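Local atomic coordinates of type III effector HopA1 (Pseudomonas syringae pv. tomato str. DC3000, PDB entry 4RSX), a protein that is a type III effector of a plant pathogen, probably acting inside host cells by a mechanism not yet clear, and is represented here by its C-terminal alpha/beta part. Residues G63-T68 with I100-R105; F96-P101 with I140-V145. All coordinates share one frame; numbering follows the deposited sequence.

How the interactions relate
After three N-terminal helices the chain lays down strand 64-68, an outermost strand of an antiparallel sheet, then passes through helices 71-75 and 82-88 before strand 96-101 returns alongside it. Interaction 1 closes this loop, with 31 residues between its segments. Strand 111-116 and helix 123-136 follow, and interaction 2 closes a second loop, with 38 residues between, when strand 140-146 pairs with the other edge of strand 96-101. The two loops therefore overlap on strand 96-101, sharing Ile100 and Pro101, and neither encloses the other. Their centres lie about 7 Å apart. Together they set the order 64-68, 96-101, 140-146, with helix 123-136 packing on side chains of all three strands.

Interaction 1: G63-T68 with I100-R105; sequences GIEVRT and IPKHER
Glu65 and Ile100 form an antiparallel hydrogen-bonded pair, the backbone core of this contact. Glu65 N donates to Ile100 O at 2.7 Å, and Ile100 N donates back to Glu65 O at 2.8 Å; the N-H...O angles of 176° and 178° make both bonds almost straight. A third bond runs from Lys102 N to Gly63 O at 2.6 Å, where the chain is already leaving the strand. Ile64 and Pro101 form the non-hydrogen-bonded pair, their side chains diverging, with CA-H...O contacts such as Ile64 CA to Ile100 O between the backbones. Water 1 accepts from His103 N and only weakly reaches Gly63 O.

The apolar contacts centre on Ile100. With chi1 at 72°, its CG1 sits between the backbone N and the carbonyl carbon and runs past Glu65 CB at 3.8 Å. The branch ends in CD1, which lies over one face of the Arg67 guanidinium, 3.3 Å from NH1, the two side chains crossing at about a right angle. Ile64 and Pro101 both reach Ile134 of helix 123-136.

Charge adds a tie along strand 64-68. Arg67 NH2 lies 3.2 Å from Glu65 OE1, but the oxygen is well out of the guanidinium plane, so attraction of charges and not a directed N-H holds this salt bridge. Arg80 brings a second positive charge near Arg67 NH2, probably offsetting part of the attraction.

The arrangement is an antiparallel ladder at the margin of a sheet: strand 64-68 is outermost in this chain, and helices 123-136 and 82-88 pack on its Ile64, Val66 and Thr68 side chains.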
ATOM      1  N   GLY A  63      -3.403 -15.198 -17.543  1.00 27.37           N
ATOM      2  CA  GLY A  63      -3.871 -15.575 -16.217  1.00 29.11           C
ATOM      3  C   GLY A  63      -4.231 -14.405 -15.319  1.00 27.04           C
ATOM      4  O   GLY A  63      -4.496 -14.594 -14.129  1.00 27.35           O
ATOM      5  N   ILE A  64      -4.260 -13.203 -15.890  1.00 26.91           N
ATOM      6  CA  ILE A  64      -4.540 -11.981 -15.137  1.00 20.50           C
ATOM      7  C   ILE A  64      -5.877 -11.351 -15.533  1.00 23.01           C
ATOM      8  O   ILE A  64      -6.268 -11.396 -16.703  1.00 23.47           O
ATOM      9  CB  ILE A  64      -3.424 -10.953 -15.383  1.00 19.19           C
ATOM     10  CG1 ILE A  64      -2.118 -11.423 -14.739  1.00 19.86           C
ATOM     11  CG2 ILE A  64      -3.816  -9.546 -14.896  1.00 16.04           C
ATOM     12  CD1 ILE A  64      -2.245 -11.800 -13.265  1.00 17.01           C
ATOM     13  N   GLU A  65      -6.571 -10.770 -14.552  1.00 20.23           N
ATOM     14  CA  GLU A  65      -7.716  -9.886 -14.794  1.00 17.92           C
ATOM     15  C   GLU A  65      -7.538  -8.544 -14.077  1.00 21.58           C
ATOM     16  O   GLU A  65      -6.892  -8.471 -13.022  1.00 16.84           O
ATOM     17  CB  GLU A  65      -9.031 -10.556 -14.366  1.00 21.60           C
ATOM     18  CG  GLU A  65      -9.393 -11.751 -15.266  1.00 25.16           C
ATOM     19  CD  GLU A  65     -10.569 -12.560 -14.768  1.00 33.17           C
ATOM     20  OE1 GLU A  65     -11.179 -12.176 -13.744  1.00 37.58           O
ATOM     21  OE2 GLU A  65     -10.879 -13.595 -15.407  1.00 40.38           O
ATOM     22  N   VAL A  66      -8.092  -7.483 -14.662  1.00 17.81           N
ATOM     23  CA  VAL A  66      -8.095  -6.174 -14.015  1.00 20.79           C
ATOM     24  C   VAL A  66      -9.533  -5.736 -13.762  1.00 19.98           C
ATOM     25  O   VAL A  66     -10.378  -5.778 -14.664  1.00 21.95           O
ATOM     26  CB  VAL A  66      -7.386  -5.102 -14.878  1.00 19.30           C
ATOM     27  CG1 VAL A  66      -7.448  -3.739 -14.193  1.00 13.80           C
ATOM     28  CG2 VAL A  66      -5.953  -5.515 -15.175  1.00 13.11           C
ATOM     29  N   ARG A  67      -9.812  -5.309 -12.538  1.00 18.49           N
ATOM     30  CA  ARG A  67     -11.152  -4.875 -12.193  1.00 18.82           C
ATOM     31  C   ARG A  67     -11.087  -3.543 -11.476  1.00 21.07           C
ATOM     32  O   ARG A  67     -10.170  -3.309 -10.685  1.00 17.15           O
ATOM     33  CB  ARG A  67     -11.815  -5.912 -11.286  1.00 23.54           C
ATOM     34  CG  ARG A  67     -12.016  -7.249 -11.960  1.00 29.38           C
ATOM     35  CD  ARG A  67     -12.595  -8.278 -11.017  1.00 29.18           C
ATOM     36  NE  ARG A  67     -13.070  -9.447 -11.752  1.00 37.96           N
ATOM     37  CZ  ARG A  67     -13.325 -10.627 -11.195  1.00 43.11           C
ATOM     38  NH1 ARG A  67     -13.136 -10.801  -9.893  1.00 44.96           N
ATOM     39  NH2 ARG A  67     -13.765 -11.633 -11.941  1.00 42.27           N
ATOM     40  N   THR A  68     -12.054  -2.670 -11.744  1.00 21.16           N
ATOM     41  CA  THR A  68     -12.183  -1.449 -10.957  1.00 21.68           C
ATOM     42  C   THR A  68     -12.523  -1.819  -9.525  1.00 20.02           C
ATOM     43  O   THR A  68     -13.141  -2.862  -9.284  1.00 18.74           O
ATOM     44  CB  THR A  68     -13.269  -0.491 -11.517  1.00 26.66           C
ATOM     45  OG1 THR A  68     -13.364   0.672 -10.679  1.00 25.06           O
ATOM     46  CG2 THR A  68     -14.641  -1.187 -11.601  1.00 20.90           C
ATOM     47  N   ILE A 100      -5.752  -9.036 -10.499  1.00 17.55           N
ATOM     48  CA  ILE A 100      -5.995 -10.320  -9.854  1.00 19.18           C
ATOM     49  C   ILE A 100      -5.665 -11.484 -10.783  1.00 21.00           C
ATOM     50  O   ILE A 100      -5.785 -11.363 -12.010  1.00 22.12           O
ATOM     51  CB  ILE A 100      -7.468 -10.458  -9.399  1.00 22.67           C
ATOM     52  CG1 ILE A 100      -8.384 -10.658 -10.604  1.00 23.40           C
ATOM     53  CG2 ILE A 100      -7.908  -9.230  -8.618  1.00 24.45           C
ATOM     54  CD1 ILE A 100      -9.847 -10.624 -10.243  1.00 30.14           C
ATOM     55  N   PRO A 101      -5.244 -12.620 -10.200  1.00 17.38           N
ATOM     56  CA  PRO A 101      -5.079 -13.818 -11.031  1.00 19.40           C
ATOM     57  C   PRO A 101      -6.458 -14.310 -11.421  1.00 22.19           C
ATOM     58  O   PRO A 101      -7.415 -14.112 -10.645  1.00 18.82           O
ATOM     59  CB  PRO A 101      -4.425 -14.824 -10.082  1.00 13.39           C
ATOM     60  CG  PRO A 101      -4.933 -14.401  -8.690  1.00 18.59           C
ATOM     61  CD  PRO A 101      -4.996 -12.881  -8.767  1.00 14.25           C
ATOM     62  N   LYS A 102      -6.551 -14.917 -12.604  1.00 26.86           N
ATOM     63  CA  LYS A 102      -7.786 -15.509 -13.114  1.00 29.41           C
ATOM     64  C   LYS A 102      -8.412 -16.457 -12.087  1.00 25.72           C
ATOM     65  O   LYS A 102      -9.621 -16.420 -11.832  1.00 25.80           O
ATOM     66  CB  LYS A 102      -7.469 -16.250 -14.422  1.00 33.16           C
ATOM     67  CG  LYS A 102      -8.635 -16.962 -15.095  1.00 36.07           C
ATOM     68  CD  LYS A 102      -8.145 -17.625 -16.387  1.00 47.48           C
ATOM     69  CE  LYS A 102      -9.150 -18.629 -16.948  1.00 51.85           C
ATOM     70  NZ  LYS A 102      -8.501 -19.554 -17.933  1.00 52.29           N
ATOM     71  N   HIS A 103      -7.583 -17.300 -11.484  1.00 23.69           N
ATOM     72  CA  HIS A 103      -8.072 -18.192 -10.444  1.00 22.89           C
ATOM     73  C   HIS A 103      -7.745 -17.624  -9.072  1.00 18.58           C
ATOM     74  O   HIS A 103      -6.588 -17.584  -8.661  1.00 18.29           O
ATOM     75  CB  HIS A 103      -7.496 -19.598 -10.618  1.00 21.04           C
ATOM     76  CG  HIS A 103      -7.842 -20.223 -11.932  1.00 34.71           C
ATOM     77  ND1 HIS A 103      -9.137 -20.552 -12.284  1.00 40.16           N
ATOM     78  CD2 HIS A 103      -7.069 -20.563 -12.993  1.00 37.29           C
ATOM     79  CE1 HIS A 103      -9.142 -21.076 -13.497  1.00 41.68           C
ATOM     80  NE2 HIS A 103      -7.903 -21.095 -13.950  1.00 43.07           N
ATOM     81  N   GLU A 104      -8.790 -17.193  -8.375  1.00 19.92           N
ATOM     82  CA  GLU A 104      -8.678 -16.567  -7.059  1.00 25.04           C
ATOM     83  C   GLU A 104      -7.790 -17.343  -6.081  1.00 22.42           C
ATOM     84  O   GLU A 104      -7.870 -18.564  -6.000  1.00 16.93           O
ATOM     85  CB  GLU A 104     -10.077 -16.374  -6.453  1.00 18.42           C
ATOM     86  CG  GLU A 104     -10.074 -15.760  -5.061  1.00 26.84           C
ATOM     87  CD  GLU A 104     -11.459 -15.407  -4.576  1.00 33.44           C
ATOM     88  OE1 GLU A 104     -11.802 -14.207  -4.604  1.00 40.04           O
ATOM     89  OE2 GLU A 104     -12.204 -16.322  -4.167  1.00 39.39           O
ATOM     90  N   ARG A 105      -6.951 -16.617  -5.346  1.00 18.67           N
ATOM     91  CA  ARG A 105      -6.106 -17.210  -4.313  1.00 17.02           C
ATOM     92  C   ARG A 105      -6.613 -16.789  -2.933  1.00 14.74           C
ATOM     93  O   ARG A 105      -6.843 -15.608  -2.698  1.00 17.79           O
ATOM     94  CB  ARG A 105      -4.653 -16.779  -4.529  1.00 12.37           C
ATOM     95  CG  ARG A 105      -4.134 -17.157  -5.919  1.00 12.43           C
ATOM     96  CD  ARG A 105      -2.791 -16.536  -6.241  1.00 10.05           C
ATOM     97  NE  ARG A 105      -2.349 -16.905  -7.591  1.00 11.24           N
ATOM     98  CZ  ARG A 105      -1.537 -16.174  -8.349  1.00 12.46           C
ATOM     99  NH1 ARG A 105      -1.050 -15.020  -7.887  1.00  7.93           N
ATOM    100  NH2 ARG A 105      -1.207 -16.604  -9.569  1.00  9.15           N
TER
HETATM  101  O   HOH W   1      -4.824 -17.435 -12.305  1.00 23.95           O

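Interaction 2: F96-P101 with I140-V145; sequences FYRIIP and ITHGKV
Tyr97 with Val145 and Ile99 with Gly143 are the two hydrogen-bonded pairs that zip strand 96-101 to strand 140-146. Each pair exchanges two backbone bonds, for example Tyr97 N to Val145 O at 2.8 Å, and the strand axes approach to 4.4 Å at 154°.

On the buried side Ile99 CD1 meets Val145 CG1 at 4.2 Å and Tyr97 CB meets Val145 CG2 at 4.3 Å; tightness rests on the backbone bonds and the cover by helix 123-136.

On the other face His142 is buried and stacked on Tyr161, while Phe96, Arg98 and Lys144 are partly exposed. Lys144 CG lies between its backbone N and carbonyl carbon, and the extended chain beyond runs along the CD1-CE1 side of the Phe96 ring, Lys144 CE 3.5 Å from Phe96 CE1. Lys144 NZ stands over one ring face, 4.3 Å from the centroid and 21° off the normal, a cation-pi contact, and also makes a salt bridge with Asp156. His142 CD2 lies 3.9 Å above the Arg98 guanidinium plane; Arg98 NE bonds to Gln69.

The chemistry implies a two-sided ladder: apolar against the helix, and opposite it Lys144 over Phe96 and His142 over Arg98.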
ATOM      1  N   PHE A  96      -9.128   3.358  -7.744  1.00 23.24           N
ATOM      2  CA  PHE A  96      -8.211   2.216  -7.718  1.00 21.51           C
ATOM      3  C   PHE A  96      -8.622   1.094  -8.666  1.00 20.69           C
ATOM      4  O   PHE A  96      -9.809   0.851  -8.871  1.00 22.59           O
ATOM      5  CB  PHE A  96      -8.143   1.626  -6.313  1.00 18.26           C
ATOM      6  CG  PHE A  96      -7.198   2.337  -5.405  1.00 19.21           C
ATOM      7  CD1 PHE A  96      -5.831   2.090  -5.475  1.00 16.55           C
ATOM      8  CD2 PHE A  96      -7.673   3.245  -4.472  1.00 20.72           C
ATOM      9  CE1 PHE A  96      -4.957   2.743  -4.631  1.00 20.55           C
ATOM     10  CE2 PHE A  96      -6.803   3.911  -3.625  1.00 23.48           C
ATOM     11  CZ  PHE A  96      -5.443   3.658  -3.702  1.00 22.81           C
ATOM     12  N   TYR A  97      -7.631   0.393  -9.210  1.00 13.24           N
ATOM     13  CA  TYR A  97      -7.874  -0.842  -9.943  1.00 13.30           C
ATOM     14  C   TYR A  97      -7.147  -1.987  -9.243  1.00 13.04           C
ATOM     15  O   TYR A  97      -6.043  -1.809  -8.722  1.00 12.31           O
ATOM     16  CB  TYR A  97      -7.365  -0.714 -11.375  1.00 13.95           C
ATOM     17  CG  TYR A  97      -8.085   0.334 -12.191  1.00 14.12           C
ATOM     18  CD1 TYR A  97      -9.095  -0.024 -13.064  1.00 17.00           C
ATOM     19  CD2 TYR A  97      -7.749   1.680 -12.095  1.00 14.90           C
ATOM     20  CE1 TYR A  97      -9.761   0.921 -13.830  1.00 18.54           C
ATOM     21  CE2 TYR A  97      -8.415   2.643 -12.845  1.00 15.13           C
ATOM     22  CZ  TYR A  97      -9.424   2.249 -13.712  1.00 20.26           C
ATOM     23  OH  TYR A  97     -10.102   3.172 -14.474  1.00 17.08           O
ATOM     24  N   ARG A  98      -7.752  -3.163  -9.210  1.00 16.82           N
ATOM     25  CA  ARG A  98      -7.009  -4.305  -8.708  1.00 18.59           C
ATOM     26  C   ARG A  98      -6.597  -5.188  -9.853  1.00 18.41           C
ATOM     27  O   ARG A  98      -7.283  -5.267 -10.878  1.00 18.69           O
ATOM     28  CB  ARG A  98      -7.762  -5.099  -7.633  1.00 20.65           C
ATOM     29  CG  ARG A  98      -9.191  -5.435  -7.966  1.00 32.78           C
ATOM     30  CD  ARG A  98      -9.796  -6.318  -6.876  1.00 40.21           C
ATOM     31  NE  ARG A  98      -9.603  -5.766  -5.535  1.00 41.73           N
ATOM     32  CZ  ARG A  98      -9.696  -6.482  -4.417  1.00 40.08           C
ATOM     33  NH1 ARG A  98      -9.974  -7.776  -4.487  1.00 35.67           N
ATOM     34  NH2 ARG A  98      -9.509  -5.908  -3.233  1.00 36.31           N
ATOM     35  N   ILE A  99      -5.439  -5.809  -9.677  1.00 13.87           N
ATOM     36  CA  ILE A  99      -4.900  -6.765 -10.619  1.00 13.58           C
ATOM     37  C   ILE A  99      -4.975  -8.117  -9.937  1.00 14.91           C
ATOM     38  O   ILE A  99      -4.339  -8.324  -8.903  1.00 13.74           O
ATOM     39  CB  ILE A  99      -3.431  -6.451 -10.866  1.00 14.17           C
ATOM     40  CG1 ILE A  99      -3.276  -4.986 -11.291  1.00 15.36           C
ATOM     41  CG2 ILE A  99      -2.837  -7.417 -11.886  1.00 12.23           C
ATOM     42  CD1 ILE A  99      -1.827  -4.473 -11.209  1.00 13.64           C
ATOM     43  N   ILE A 100      -5.752  -9.036 -10.499  1.00 17.55           N
ATOM     44  CA  ILE A 100      -5.995 -10.320  -9.854  1.00 19.18           C
ATOM     45  C   ILE A 100      -5.665 -11.484 -10.783  1.00 21.00           C
ATOM     46  O   ILE A 100      -5.785 -11.363 -12.010  1.00 22.12           O
ATOM     47  CB  ILE A 100      -7.468 -10.458  -9.399  1.00 22.67           C
ATOM     48  CG1 ILE A 100      -8.384 -10.658 -10.604  1.00 23.40           C
ATOM     49  CG2 ILE A 100      -7.908  -9.230  -8.618  1.00 24.45           C
ATOM     50  CD1 ILE A 100      -9.847 -10.624 -10.243  1.00 30.14           C
ATOM     51  N   PRO A 101      -5.244 -12.620 -10.200  1.00 17.38           N
ATOM     52  CA  PRO A 101      -5.079 -13.818 -11.031  1.00 19.40           C
ATOM     53  C   PRO A 101      -6.458 -14.310 -11.421  1.00 22.19           C
ATOM     54  O   PRO A 101      -7.415 -14.112 -10.645  1.00 18.82           O
ATOM     55  CB  PRO A 101      -4.425 -14.824 -10.082  1.00 13.39           C
ATOM     56  CG  PRO A 101      -4.933 -14.401  -8.690  1.00 18.59           C
ATOM     57  CD  PRO A 101      -4.996 -12.881  -8.767  1.00 14.25           C
ATOM     58  N   ILE A 140       1.327 -14.138  -4.003  1.00 13.83           N
ATOM     59  CA  ILE A 140       0.629 -12.862  -4.152  1.00 13.82           C
ATOM     60  C   ILE A 140      -0.848 -13.094  -4.491  1.00 14.33           C
ATOM     61  O   ILE A 140      -1.172 -13.671  -5.530  1.00 14.15           O
ATOM     62  CB  ILE A 140       1.270 -11.996  -5.243  1.00 11.38           C
ATOM     63  CG1 ILE A 140       2.775 -11.870  -5.001  1.00 14.02           C
ATOM     64  CG2 ILE A 140       0.657 -10.615  -5.259  1.00 11.15           C
ATOM     65  CD1 ILE A 140       3.478 -11.041  -6.056  1.00 15.77           C
ATOM     66  N   THR A 141      -1.746 -12.635  -3.624  1.00 10.39           N
ATOM     67  CA  THR A 141      -3.161 -12.829  -3.873  1.00 15.20           C
ATOM     68  C   THR A 141      -3.714 -11.813  -4.866  1.00 16.39           C
ATOM     69  O   THR A 141      -4.616 -12.147  -5.644  1.00 15.39           O
ATOM     70  CB  THR A 141      -3.990 -12.773  -2.585  1.00 12.15           C
ATOM     71  OG1 THR A 141      -3.877 -11.474  -2.000  1.00 13.75           O
ATOM     72  CG2 THR A 141      -3.505 -13.820  -1.596  1.00 15.63           C
ATOM     73  N   HIS A 142      -3.197 -10.581  -4.820  1.00 11.76           N
ATOM     74  CA  HIS A 142      -3.583  -9.529  -5.771  1.00 11.03           C
ATOM     75  C   HIS A 142      -2.736  -8.285  -5.620  1.00 11.86           C
ATOM     76  O   HIS A 142      -1.945  -8.163  -4.676  1.00 11.46           O
ATOM     77  CB  HIS A 142      -5.041  -9.114  -5.593  1.00 11.35           C
ATOM     78  CG  HIS A 142      -5.348  -8.523  -4.251  1.00 15.40           C
ATOM     79  ND1 HIS A 142      -5.171  -9.219  -3.070  1.00 14.97           N
ATOM     80  CD2 HIS A 142      -5.854  -7.311  -3.899  1.00 15.87           C
ATOM     81  CE1 HIS A 142      -5.547  -8.461  -2.054  1.00 18.25           C
ATOM     82  NE2 HIS A 142      -5.961  -7.299  -2.527  1.00 17.40           N
ATOM     83  N   GLY A 143      -2.913  -7.353  -6.554  1.00  8.83           N
ATOM     84  CA  GLY A 143      -2.245  -6.076  -6.464  1.00 11.64           C
ATOM     85  C   GLY A 143      -3.262  -4.979  -6.642  1.00 11.48           C
ATOM     86  O   GLY A 143      -4.385  -5.243  -7.075  1.00 11.98           O
ATOM     87  N   LYS A 144      -2.899  -3.747  -6.298  1.00 13.80           N
ATOM     88  CA  LYS A 144      -3.752  -2.634  -6.699  1.00 13.69           C
ATOM     89  C   LYS A 144      -2.923  -1.444  -7.153  1.00 14.87           C
ATOM     90  O   LYS A 144      -1.818  -1.199  -6.645  1.00 13.25           O
ATOM     91  CB  LYS A 144      -4.757  -2.240  -5.593  1.00 15.11           C
ATOM     92  CG  LYS A 144      -4.239  -1.207  -4.611  1.00 15.09           C
ATOM     93  CD  LYS A 144      -5.250  -0.818  -3.507  1.00 17.61           C
ATOM     94  CE  LYS A 144      -4.507   0.023  -2.424  1.00 17.38           C
ATOM     95  NZ  LYS A 144      -5.352   0.442  -1.238  1.00 24.02           N
ATOM     96  N   VAL A 145      -3.452  -0.719  -8.131  1.00 15.19           N
ATOM     97  CA  VAL A 145      -2.830   0.522  -8.571  1.00 17.17           C
ATOM     98  C   VAL A 145      -3.884   1.623  -8.608  1.00 17.74           C
ATOM     99  O   VAL A 145      -5.031   1.384  -9.011  1.00 16.52           O
ATOM    100  CB  VAL A 145      -2.131   0.357  -9.950  1.00 16.77           C
ATOM    101  CG1 VAL A 145      -0.926  -0.575  -9.821  1.00 18.19           C
ATOM    102  CG2 VAL A 145      -3.104  -0.203 -10.985  1.00 13.74           C
TER